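Local coordinates for lipoprotein (PDB 4OTE) that probably binds methionine outside the membrane as the lipid-anchored receptor of an amino-acid uptake system, at residues P86-S91 / I188-I193. Sequence-based numbering, arbitrary orientation.
Sequences PAILYS and IYTAPI
Leu89 and Ile188 meet at an angle, with the leucine methyl CD2 against the end of the isoleucine, 3.7 Å from CD1. The isoleucine reaches it because CG1 stands between its own backbone N and carbonyl carbon (chi1 67°), which swings the long branch across to Leu89, while CG2 is left near Ser91 CB. Leu89 CB also faces Tyr189 CB at 4.0 Å and lies at the edge of the tyrosine ring, near its plane; the tyrosine side chain packs on Tyr121 of helix 112-124. A leucine suits this buried place, where it also touches Ala168 and Phe170 of strand 168-171. On the face opposite Leu89 and Tyr189, Ile88 and Thr190 run side by side, Ile88 CG1 3.9 Å from Thr190 CG2; the isoleucine is buried and apolar, whereas exposed Thr190 can carry a hydroxyl. Strands 88-90 and 187-190 are antiparallel neighbours (166°) in the five-stranded sheet in one lobe of this periplasmic-binding-protein fold, 187-190 being an edge strand of that sheet. Leu89 is gripped at both backbone groups: its N donates to Tyr189 O (2.8 Å), and its O accepts from Ile188 N (2.8 Å, 174° at the hydrogen). Beyond the strands, Ala191 N hydrogen-bonds to Ala87 O at 2.9 Å, and the two small methyls fit beside this bond, CB to CB 4.3 Å. The buried Pro86 ring presents an apolar surface: CB touches Thr190 CG2, and CG meets Ile193 CD1 at 3.6 Å. Pro86 and Ile193 both touch Ile238 of strand 238-239.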
loop_
_atom_site.group_PDB
_atom_site.type_symbol
_atom_site.label_atom_id
_atom_site.label_comp_id
_atom_site.label_asym_id
_atom_site.label_seq_id
_atom_site.Cartn_x
_atom_site.Cartn_y
_atom_site.Cartn_z
ATOM N N PRO A 86 6.740 -0.973 -1.778
ATOM C CA PRO A 86 6.770 -1.417 -3.168
ATOM C C PRO A 86 5.960 -2.689 -3.365
ATOM O O PRO A 86 6.024 -3.593 -2.531
ATOM C CB PRO A 86 8.255 -1.697 -3.423
ATOM C CG PRO A 86 8.991 -0.915 -2.400
ATOM C CD PRO A 86 8.093 -0.847 -1.206
ATOM N N ALA A 87 5.191 -2.742 -4.449
ATOM C CA ALA A 87 4.462 -3.948 -4.816
ATOM C C ALA A 87 5.449 -5.087 -5.014
ATOM O O ALA A 87 6.510 -4.898 -5.600
ATOM C CB ALA A 87 3.657 -3.722 -6.088
ATOM N N ILE A 88 5.103 -6.258 -4.501
ATOM C CA ILE A 88 5.945 -7.435 -4.629
ATOM C C ILE A 88 5.175 -8.518 -5.369
ATOM O O ILE A 88 3.998 -8.757 -5.088
ATOM C CB ILE A 88 6.423 -7.943 -3.251
ATOM C CG1 ILE A 88 7.401 -6.931 -2.643
ATOM C CG2 ILE A 88 7.097 -9.310 -3.381
ATOM C CD1 ILE A 88 7.728 -7.181 -1.188
ATOM N N LEU A 89 5.842 -9.145 -6.333
ATOM C CA LEU A 89 5.276 -10.256 -7.080
ATOM C C LEU A 89 5.654 -11.543 -6.352
ATOM O O LEU A 89 6.840 -11.845 -6.201
ATOM C CB LEU A 89 5.813 -10.257 -8.516
ATOM C CG LEU A 89 5.235 -11.277 -9.511
ATOM C CD1 LEU A 89 3.742 -11.082 -9.703
ATOM C CD2 LEU A 89 5.956 -11.186 -10.849
ATOM N N TYR A 90 4.642 -12.270 -5.879
ATOM C CA TYR A 90 4.836 -13.504 -5.119
ATOM C C TYR A 90 4.524 -14.715 -5.987
ATOM O O TYR A 90 3.763 -14.618 -6.946
ATOM C CB TYR A 90 3.925 -13.531 -3.889
ATOM C CG TYR A 90 4.244 -12.487 -2.848
ATOM C CD1 TYR A 90 3.695 -11.213 -2.927
ATOM C CD2 TYR A 90 5.078 -12.776 -1.772
ATOM C CE1 TYR A 90 3.974 -10.253 -1.973
ATOM C CE2 TYR A 90 5.364 -11.820 -0.811
ATOM C CZ TYR A 90 4.808 -10.558 -0.915
ATOM O OH TYR A 90 5.081 -9.595 0.029
ATOM N N SER A 91 5.107 -15.855 -5.632
ATOM C CA SER A 91 4.886 -17.095 -6.364
ATOM C C SER A 91 5.234 -18.305 -5.502
ATOM O O SER A 91 6.230 -18.286 -4.778
ATOM C CB SER A 91 5.721 -17.109 -7.647
ATOM O OG SER A 91 5.506 -18.292 -8.399
ATOM N N ILE A 188 9.480 -12.777 -6.102
ATOM C CA ILE A 188 10.331 -12.906 -7.289
ATOM C C ILE A 188 10.624 -11.563 -7.969
ATOM O O ILE A 188 11.435 -11.490 -8.882
ATOM C CB ILE A 188 9.731 -13.900 -8.314
ATOM C CG1 ILE A 188 8.431 -13.371 -8.924
ATOM C CG2 ILE A 188 9.486 -15.253 -7.657
ATOM C CD1 ILE A 188 7.876 -14.261 -10.021
ATOM N N TYR A 189 9.963 -10.504 -7.521
ATOM C CA TYR A 189 10.176 -9.175 -8.074
ATOM C C TYR A 189 9.613 -8.147 -7.110
ATOM O O TYR A 189 8.509 -8.316 -6.588
ATOM C CB TYR A 189 9.500 -9.036 -9.444
ATOM C CG TYR A 189 9.402 -7.609 -9.938
ATOM C CD1 TYR A 189 10.486 -6.988 -10.552
ATOM C CD2 TYR A 189 8.229 -6.879 -9.779
ATOM C CE1 TYR A 189 10.402 -5.681 -11.002
ATOM C CE2 TYR A 189 8.137 -5.570 -10.220
ATOM C CZ TYR A 189 9.223 -4.977 -10.835
ATOM O OH TYR A 189 9.126 -3.675 -11.271
ATOM N N THR A 190 10.391 -7.098 -6.866
ATOM C CA THR A 190 9.953 -5.963 -6.072
ATOM C C THR A 190 9.970 -4.733 -6.966
ATOM O O THR A 190 10.914 -4.536 -7.734
ATOM C CB THR A 190 10.881 -5.739 -4.866
ATOM O OG1 THR A 190 11.034 -6.967 -4.149
ATOM C CG2 THR A 190 10.314 -4.677 -3.928
ATOM N N ALA A 191 8.927 -3.914 -6.868
ATOM C CA ALA A 191 8.800 -2.726 -7.712
ATOM C C ALA A 191 9.807 -1.655 -7.303
ATOM O O ALA A 191 10.264 -1.637 -6.159
ATOM C CB ALA A 191 7.383 -2.174 -7.644
ATOM N N PRO A 192 10.163 -0.756 -8.236
ATOM C CA PRO A 192 11.144 0.270 -7.884
ATOM C C PRO A 192 10.625 1.204 -6.799
ATOM O O PRO A 192 9.413 1.365 -6.654
ATOM C CB PRO A 192 11.351 1.045 -9.196
ATOM C CG PRO A 192 10.694 0.242 -10.266
ATOM C CD PRO A 192 9.631 -0.567 -9.597
ATOM N N ILE A 193 11.537 1.811 -6.047
ATOM C CA ILE A 193 11.158 2.813 -5.060
ATOM C C ILE A 193 10.662 4.057 -5.786
ATOM O O ILE A 193 11.346 4.589 -6.657
ATOM C CB ILE A 193 12.331 3.223 -4.140
ATOM C CG1 ILE A 193 12.972 1.999 -3.467
ATOM C CG2 ILE A 193 11.857 4.237 -3.104
ATOM C CD1 ILE A 193 11.988 1.047 -2.826
#